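Local coordinates for amidohydrolase (Xanthomonas campestris pv. campestris, PDB 4DZH), which is a zinc-bound amidohydrolase of the ATZ/TRZ family, probably a deaminase acting on adenosine-type substrates such as 5'-methylthioadenosine, at residues Q378-T391 with A404-G417. Numbering follows the deposited sequence.
Sequences QADLVCVDLSALET and AAGRHQVTDVWIAG
Gln409 reaches from the short 3-10 turn ahead of strand 410-415 to Asp385 and Thr391, and shows how one buried amide can tie a strand pair to its connections. Gln409 CB lies 3.5 Å from Asp385 O and packs on Val384 CG1; from there the chain runs out extended (chi2 -177°), CG lying above one face of the His408 ring, toward its rim. Gln409 CD sits between Asp385 O (3.7 Å) and Thr391 CG2 (3.9 Å). At the tip both ends of the amide are engaged. Gln409 NE2 donates to Thr391 OG1 at 3.0 Å, nearly in the amide plane, and weakly to Asp385 O, while Gln409 OE1 accepts from Gly406 N at 3.0 Å; together these should fix the rotation of the amide.

Beyond it the strands pair antiparallel, with Leu381 opposite Trp414 and Cys383 opposite Asp412 as hydrogen-bonded pairs. Cys383 SG meets the edge of the Trp414 ring, 3.8 Å from CZ3, and Val382 CG1 touches Val410 CG1 on the other face of the sheet. At the far end Asp380 OD1 takes the Ala416 N-H at 2.8 Å, its OD2 forming a salt bridge with Arg156. Between Cys383 and Val384 the register slips by one residue, with Thr411 as the extra residue: an antiparallel ladder with a beta bulge, edged by the start of strand 69-80 and by strand 418-422, probably part of the small beta domain flanking the TIM barrel.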
# COMPACT_ATOMS: atom_id res chain seq x y z
N GLN A 378 2.55 -2.23 29.17
CA GLN A 378 1.52 -3.22 28.85
C GLN A 378 1.95 -4.09 27.67
O GLN A 378 2.62 -3.61 26.74
CB GLN A 378 0.23 -2.50 28.46
CG GLN A 378 -0.41 -1.68 29.60
CD GLN A 378 -0.93 -2.55 30.73
OE1 GLN A 378 -1.87 -3.31 30.55
NE2 GLN A 378 -0.33 -2.40 31.90
N ALA A 379 1.57 -5.36 27.73
CA ALA A 379 1.97 -6.33 26.71
C ALA A 379 1.03 -6.26 25.50
O ALA A 379 0.25 -7.17 25.26
CB ALA A 379 1.98 -7.71 27.29
N ASP A 380 1.10 -5.14 24.80
CA ASP A 380 0.43 -4.98 23.49
C ASP A 380 1.50 -5.28 22.42
O ASP A 380 2.39 -4.43 22.14
CB ASP A 380 -0.06 -3.56 23.30
CG ASP A 380 -1.23 -3.16 24.24
OD1 ASP A 380 -1.54 -3.83 25.25
OD2 ASP A 380 -1.87 -2.12 23.91
N LEU A 381 1.41 -6.46 21.83
CA LEU A 381 2.50 -7.03 21.03
C LEU A 381 1.96 -7.70 19.79
O LEU A 381 0.83 -8.22 19.81
CB LEU A 381 3.24 -8.08 21.84
CG LEU A 381 3.80 -7.56 23.17
CD1 LEU A 381 4.28 -8.70 24.04
CD2 LEU A 381 4.92 -6.60 22.87
N VAL A 382 2.80 -7.70 18.76
CA VAL A 382 2.45 -8.30 17.47
C VAL A 382 3.62 -9.13 16.93
O VAL A 382 4.78 -8.66 16.93
CB VAL A 382 2.07 -7.18 16.47
CG1 VAL A 382 1.84 -7.81 15.06
CG2 VAL A 382 0.80 -6.49 16.94
N CYS A 383 3.30 -10.33 16.43
CA CYS A 383 4.25 -11.18 15.70
C CYS A 383 3.96 -11.01 14.22
O CYS A 383 2.82 -11.21 13.80
CB CYS A 383 4.06 -12.65 16.07
SG CYS A 383 4.89 -13.07 17.63
N VAL A 384 4.99 -10.67 13.47
CA VAL A 384 4.89 -10.55 11.99
C VAL A 384 5.74 -11.68 11.43
O VAL A 384 6.95 -11.67 11.64
CB VAL A 384 5.42 -9.17 11.50
CG1 VAL A 384 5.16 -9.03 10.00
CG2 VAL A 384 4.68 -8.07 12.21
N ASP A 385 5.12 -12.61 10.69
CA ASP A 385 5.88 -13.67 10.00
C ASP A 385 6.77 -13.02 8.96
O ASP A 385 6.25 -12.30 8.11
CB ASP A 385 4.92 -14.63 9.31
CG ASP A 385 5.65 -15.69 8.51
OD1 ASP A 385 6.72 -16.14 8.98
OD2 ASP A 385 5.15 -16.04 7.41
N LEU A 386 8.09 -13.21 9.03
CA LEU A 386 9.03 -12.66 8.04
C LEU A 386 9.60 -13.77 7.10
O LEU A 386 10.40 -13.48 6.19
CB LEU A 386 10.11 -11.80 8.66
CG LEU A 386 9.62 -10.50 9.30
CD1 LEU A 386 10.83 -9.80 9.90
CD2 LEU A 386 8.90 -9.57 8.28
N SER A 387 9.18 -15.00 7.34
CA SER A 387 9.69 -16.12 6.56
C SER A 387 8.95 -16.23 5.22
O SER A 387 9.38 -17.00 4.34
CB SER A 387 9.55 -17.41 7.37
OG SER A 387 8.19 -17.84 7.42
N ALA A 388 7.85 -15.50 5.06
CA ALA A 388 7.15 -15.48 3.75
C ALA A 388 8.08 -15.00 2.65
O ALA A 388 8.97 -14.18 2.89
CB ALA A 388 5.90 -14.59 3.82
N LEU A 389 7.94 -15.52 1.43
CA LEU A 389 8.88 -15.17 0.42
C LEU A 389 8.82 -13.66 0.07
O LEU A 389 9.80 -13.09 -0.42
CB LEU A 389 8.66 -16.05 -0.83
CG LEU A 389 7.35 -16.02 -1.56
CD1 LEU A 389 7.47 -14.96 -2.64
CD2 LEU A 389 7.09 -17.37 -2.19
N GLU A 390 7.66 -13.07 0.33
CA GLU A 390 7.47 -11.62 0.12
C GLU A 390 8.42 -10.81 0.98
O GLU A 390 8.74 -9.64 0.65
CB GLU A 390 6.04 -11.21 0.42
CG GLU A 390 5.04 -11.57 -0.70
CD GLU A 390 4.65 -13.04 -0.68
OE1 GLU A 390 4.88 -13.70 0.36
OE2 GLU A 390 4.14 -13.54 -1.70
N THR A 391 8.89 -11.41 2.06
CA THR A 391 9.82 -10.69 2.93
C THR A 391 11.20 -11.37 2.99
O THR A 391 11.95 -11.21 3.95
CB THR A 391 9.22 -10.44 4.34
OG1 THR A 391 8.60 -11.59 4.83
CG2 THR A 391 8.12 -9.36 4.26
N ALA A 404 8.13 -3.72 2.79
CA ALA A 404 7.76 -4.99 2.11
C ALA A 404 6.67 -5.83 2.80
O ALA A 404 5.88 -6.51 2.10
CB ALA A 404 9.02 -5.87 1.88
N ALA A 405 6.62 -5.85 4.13
CA ALA A 405 5.65 -6.66 4.83
C ALA A 405 4.25 -6.18 4.55
O ALA A 405 3.97 -4.96 4.58
CB ALA A 405 5.92 -6.59 6.33
N GLY A 406 3.35 -7.12 4.29
CA GLY A 406 1.95 -6.82 4.23
C GLY A 406 1.23 -7.16 5.52
O GLY A 406 1.70 -7.98 6.31
N ARG A 407 0.07 -6.57 5.74
CA ARG A 407 -0.64 -6.78 6.98
C ARG A 407 -1.10 -8.24 7.21
O ARG A 407 -1.39 -8.64 8.35
CB ARG A 407 -1.81 -5.82 7.08
CG ARG A 407 -2.82 -6.01 6.03
CD ARG A 407 -4.07 -5.28 6.49
NE ARG A 407 -5.02 -5.19 5.39
CZ ARG A 407 -6.17 -4.54 5.45
NH1 ARG A 407 -6.62 -3.94 6.62
NH2 ARG A 407 -6.91 -4.50 4.31
N HIS A 408 -1.17 -9.02 6.12
CA HIS A 408 -1.61 -10.41 6.25
C HIS A 408 -0.48 -11.24 6.83
O HIS A 408 -0.71 -12.41 7.17
CB HIS A 408 -1.98 -10.94 4.87
CG HIS A 408 -0.81 -10.96 3.93
ND1 HIS A 408 -0.37 -9.83 3.27
CD2 HIS A 408 0.02 -11.96 3.56
CE1 HIS A 408 0.68 -10.14 2.52
NE2 HIS A 408 0.94 -11.43 2.68
N GLN A 409 0.72 -10.65 6.98
CA GLN A 409 1.80 -11.39 7.63
C GLN A 409 1.73 -11.32 9.14
O GLN A 409 2.56 -11.94 9.82
CB GLN A 409 3.14 -10.91 7.16
CG GLN A 409 3.27 -11.13 5.62
CD GLN A 409 4.61 -10.73 5.13
OE1 GLN A 409 4.72 -9.79 4.33
NE2 GLN A 409 5.65 -11.44 5.56
N VAL A 410 0.82 -10.51 9.67
CA VAL A 410 0.59 -10.56 11.11
C VAL A 410 0.00 -11.90 11.50
O VAL A 410 -1.03 -12.31 10.96
CB VAL A 410 -0.37 -9.41 11.54
CG1 VAL A 410 -0.80 -9.55 13.01
CG2 VAL A 410 0.31 -8.03 11.27
N THR A 411 0.62 -12.62 12.44
CA THR A 411 0.07 -13.92 12.83
C THR A 411 -0.47 -14.00 14.24
O THR A 411 -1.43 -14.71 14.50
CB THR A 411 1.12 -15.02 12.68
OG1 THR A 411 2.27 -14.70 13.48
CG2 THR A 411 1.55 -15.17 11.19
N ASP A 412 0.09 -13.19 15.12
CA ASP A 412 -0.37 -13.20 16.51
C ASP A 412 -0.38 -11.78 17.09
O ASP A 412 0.50 -11.00 16.79
CB ASP A 412 0.51 -14.11 17.38
CG ASP A 412 0.58 -15.57 16.84
OD1 ASP A 412 -0.27 -16.42 17.20
OD2 ASP A 412 1.48 -15.83 16.02
N VAL A 413 -1.38 -11.55 17.91
CA VAL A 413 -1.61 -10.25 18.54
C VAL A 413 -2.07 -10.43 19.97
O VAL A 413 -3.00 -11.22 20.27
CB VAL A 413 -2.72 -9.51 17.78
CG1 VAL A 413 -3.09 -8.22 18.53
CG2 VAL A 413 -2.25 -9.23 16.37
N TRP A 414 -1.44 -9.68 20.87
CA TRP A 414 -1.85 -9.62 22.27
C TRP A 414 -2.10 -8.18 22.65
O TRP A 414 -1.37 -7.29 22.21
CB TRP A 414 -0.75 -10.12 23.20
CG TRP A 414 -0.34 -11.55 23.00
CD1 TRP A 414 -0.76 -12.64 23.75
CD2 TRP A 414 0.58 -12.06 22.04
NE1 TRP A 414 -0.14 -13.79 23.30
CE2 TRP A 414 0.70 -13.46 22.27
CE3 TRP A 414 1.35 -11.47 21.03
CZ2 TRP A 414 1.51 -14.27 21.48
CZ3 TRP A 414 2.17 -12.30 20.24
CH2 TRP A 414 2.24 -13.68 20.49
N ILE A 415 -3.12 -7.97 23.49
CA ILE A 415 -3.44 -6.65 24.07
C ILE A 415 -3.52 -6.85 25.57
O ILE A 415 -4.34 -7.65 26.08
CB ILE A 415 -4.76 -6.04 23.54
CG1 ILE A 415 -4.71 -5.92 22.01
CG2 ILE A 415 -5.06 -4.64 24.21
CD1 ILE A 415 -5.94 -5.19 21.40
N ALA A 416 -2.66 -6.13 26.28
CA ALA A 416 -2.50 -6.34 27.75
C ALA A 416 -2.25 -7.83 28.06
O ALA A 416 -2.78 -8.39 29.04
CB ALA A 416 -3.72 -5.81 28.49
N GLY A 417 -1.47 -8.47 27.19
CA GLY A 417 -1.10 -9.86 27.35
C GLY A 417 -2.20 -10.86 27.04
O GLY A 417 -1.96 -12.06 27.17
O HOH W 1 2.89 -12.96 2.24